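Local coordinates for polyhedrin (Antheraea mylitta cypovirus 4, PDB 5A8S), which packs into the crystalline lattice of polyhedra, the viral occlusion bodies that embed virus particles and probably protect them outside the insect host, at residues 129-134 / 170-175. Residues are numbered along the deposited sequence; the frame is centred on the assembly and turned at random.
Sequences ARVEAT and VYVPLD
Two groups, Lys181 NZ by a salt bridge and Asn140 ND2 by a hydrogen bond, grip Glu132 OE1 on one face of strand 130-134, whereas Val131 and Ala133 turn from the other face to meet Val170, Val172 and Leu174. Glu132 OE2 is taken by the backbone N of Gly151, so both carboxylate oxygens have partners away from the interface, and what joins the two segments is wholly apolar. The strand axes approach to 8.3 Å and run nearly parallel, 12° apart. That spacing is too wide for pairing within one sheet and fits two layers meeting through their side chains.

Val131 and Val172 each turn their two methyls to different neighbours, whereas Val170 offers CG1 alone. Val131 CG1, anti to its own nitrogen (chi1 -179°), lies 4.1 Å from Val172 CG2, and the two side chains pass alongside one another, pointing opposite ways. The other branch, Val131 CG2, reaches back toward Val170 CG1 at a looser 4.4 Å. Val172 has nearly the same torsion (chi1 178°), which sends CG1 forward to Ala133 CB at 4.2 Å. The tightest approach lies near the C-terminal end of strand 130-134 and just past that of 170-173: Leu174 CD2 comes within 3.7 Å of Ala133 CB, where the backbones also draw together, with Ala133 CA 6.8 Å from Leu174 CA. Phe120 beside Val131, and Val116 and Ile155 beside Val172, continue the apolar layer around the three buried valines, while Ala133 and Leu174 are partly exposed at its margin.

Backbone bonding places the strands in separate sheets, 130-134 beside 179-185 and 167-173 beside 115-121. Their face-to-face aliphatic packing is characteristic of a beta-sandwich core, here that of the cypovirus polyhedrin fold.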
loop_
_atom_site.group_PDB
_atom_site.type_symbol
_atom_site.label_atom_id
_atom_site.label_comp_id
_atom_site.label_asym_id
_atom_site.label_seq_id
_atom_site.Cartn_x
_atom_site.Cartn_y
_atom_site.Cartn_z
ATOM N N ALA A 129 5.767 -0.914 20.205
ATOM C CA ALA A 129 6.384 -0.112 19.163
ATOM C C ALA A 129 7.726 -0.758 18.812
ATOM O O ALA A 129 8.534 -1.025 19.696
ATOM C CB ALA A 129 6.576 1.323 19.639
ATOM N N ARG A 130 7.955 -1.013 17.530
ATOM C CA ARG A 130 9.081 -1.841 17.118
ATOM C C ARG A 130 9.753 -1.357 15.841
ATOM O O ARG A 130 9.109 -0.809 14.947
ATOM C CB ARG A 130 8.605 -3.273 16.901
ATOM C CG ARG A 130 8.017 -3.904 18.144
ATOM C CD ARG A 130 7.226 -5.173 17.845
ATOM N NE ARG A 130 6.923 -5.867 19.094
ATOM C CZ ARG A 130 5.986 -6.799 19.246
ATOM N NH1 ARG A 130 5.235 -7.161 18.217
ATOM N NH2 ARG A 130 5.798 -7.362 20.436
ATOM N N VAL A 131 11.058 -1.587 15.766
ATOM C CA VAL A 131 11.820 -1.350 14.555
ATOM C C VAL A 131 12.729 -2.553 14.348
ATOM O O VAL A 131 13.171 -3.168 15.316
ATOM C CB VAL A 131 12.704 -0.084 14.673
ATOM C CG1 VAL A 131 13.483 0.160 13.375
ATOM C CG2 VAL A 131 11.856 1.129 15.027
ATOM N N GLU A 132 12.992 -2.885 13.090
ATOM C CA GLU A 132 14.009 -3.881 12.754
ATOM C C GLU A 132 14.781 -3.471 11.532
ATOM O O GLU A 132 14.201 -3.014 10.550
ATOM C CB GLU A 132 13.371 -5.225 12.425
ATOM C CG GLU A 132 12.924 -5.983 13.604
ATOM C CD GLU A 132 12.543 -7.400 13.252
ATOM O OE1 GLU A 132 12.063 -7.658 12.123
ATOM O OE2 GLU A 132 12.725 -8.250 14.124
ATOM N N ALA A 133 16.093 -3.639 11.591
ATOM C CA ALA A 133 16.901 -3.613 10.389
ATOM C C ALA A 133 16.923 -5.035 9.834
ATOM O O ALA A 133 17.680 -5.876 10.297
ATOM C CB ALA A 133 18.301 -3.127 10.706
ATOM N N THR A 134 16.068 -5.318 8.860
ATOM C CA THR A 134 15.981 -6.662 8.311
ATOM C C THR A 134 16.988 -6.826 7.176
ATOM O O THR A 134 17.695 -5.879 6.843
ATOM C CB THR A 134 14.540 -6.979 7.852
ATOM O OG1 THR A 134 13.919 -5.799 7.324
ATOM C CG2 THR A 134 13.707 -7.450 9.043
ATOM N N VAL A 170 14.764 6.620 18.297
ATOM C CA VAL A 170 15.857 5.663 18.348
ATOM C C VAL A 170 16.745 5.840 17.129
ATOM O O VAL A 170 16.255 6.156 16.044
ATOM C CB VAL A 170 15.337 4.205 18.383
ATOM C CG1 VAL A 170 14.456 3.890 17.162
ATOM C CG2 VAL A 170 16.503 3.230 18.478
ATOM N N TYR A 171 18.052 5.654 17.309
ATOM C CA TYR A 171 18.967 5.611 16.174
ATOM C C TYR A 171 19.295 4.155 15.862
ATOM O O TYR A 171 19.624 3.381 16.761
ATOM C CB TYR A 171 20.250 6.400 16.438
ATOM C CG TYR A 171 21.171 6.431 15.240
ATOM C CD1 TYR A 171 20.872 7.216 14.135
ATOM C CD2 TYR A 171 22.322 5.650 15.198
ATOM C CE1 TYR A 171 21.707 7.247 13.027
ATOM C CE2 TYR A 171 23.167 5.667 14.081
ATOM C CZ TYR A 171 22.845 6.467 13.000
ATOM O OH TYR A 171 23.664 6.508 11.888
ATOM N N VAL A 172 19.192 3.797 14.585
ATOM C CA VAL A 172 19.414 2.428 14.133
ATOM C C VAL A 172 20.483 2.420 13.044
ATOM O O VAL A 172 20.241 2.865 11.919
ATOM C CB VAL A 172 18.118 1.805 13.583
ATOM C CG1 VAL A 172 18.372 0.379 13.073
ATOM C CG2 VAL A 172 17.035 1.809 14.658
ATOM N N PRO A 173 21.691 1.953 13.383
ATOM C CA PRO A 173 22.730 1.829 12.353
ATOM C C PRO A 173 22.366 0.775 11.312
ATOM O O PRO A 173 21.747 -0.236 11.643
ATOM C CB PRO A 173 23.970 1.387 13.141
ATOM C CG PRO A 173 23.687 1.757 14.560
ATOM C CD PRO A 173 22.201 1.643 14.730
ATOM N N LEU A 174 22.750 1.011 10.064
ATOM C CA LEU A 174 22.459 0.073 8.980
ATOM C C LEU A 174 23.738 -0.288 8.255
ATOM O O LEU A 174 24.609 0.555 8.102
ATOM C CB LEU A 174 21.500 0.699 7.961
ATOM C CG LEU A 174 20.131 1.120 8.489
ATOM C CD1 LEU A 174 19.398 1.893 7.411
ATOM C CD2 LEU A 174 19.333 -0.088 8.938
ATOM N N ASP A 175 23.858 -1.530 7.808
ATOM C CA ASP A 175 24.882 -1.839 6.813
ATOM C C ASP A 175 24.170 -1.976 5.470
ATOM O O ASP A 175 22.939 -1.902 5.407
ATOM C CB ASP A 175 25.774 -3.039 7.202
ATOM C CG ASP A 175 25.158 -4.403 6.888
ATOM O OD1 ASP A 175 24.189 -4.490 6.110
ATOM O OD2 ASP A 175 25.690 -5.413 7.410
#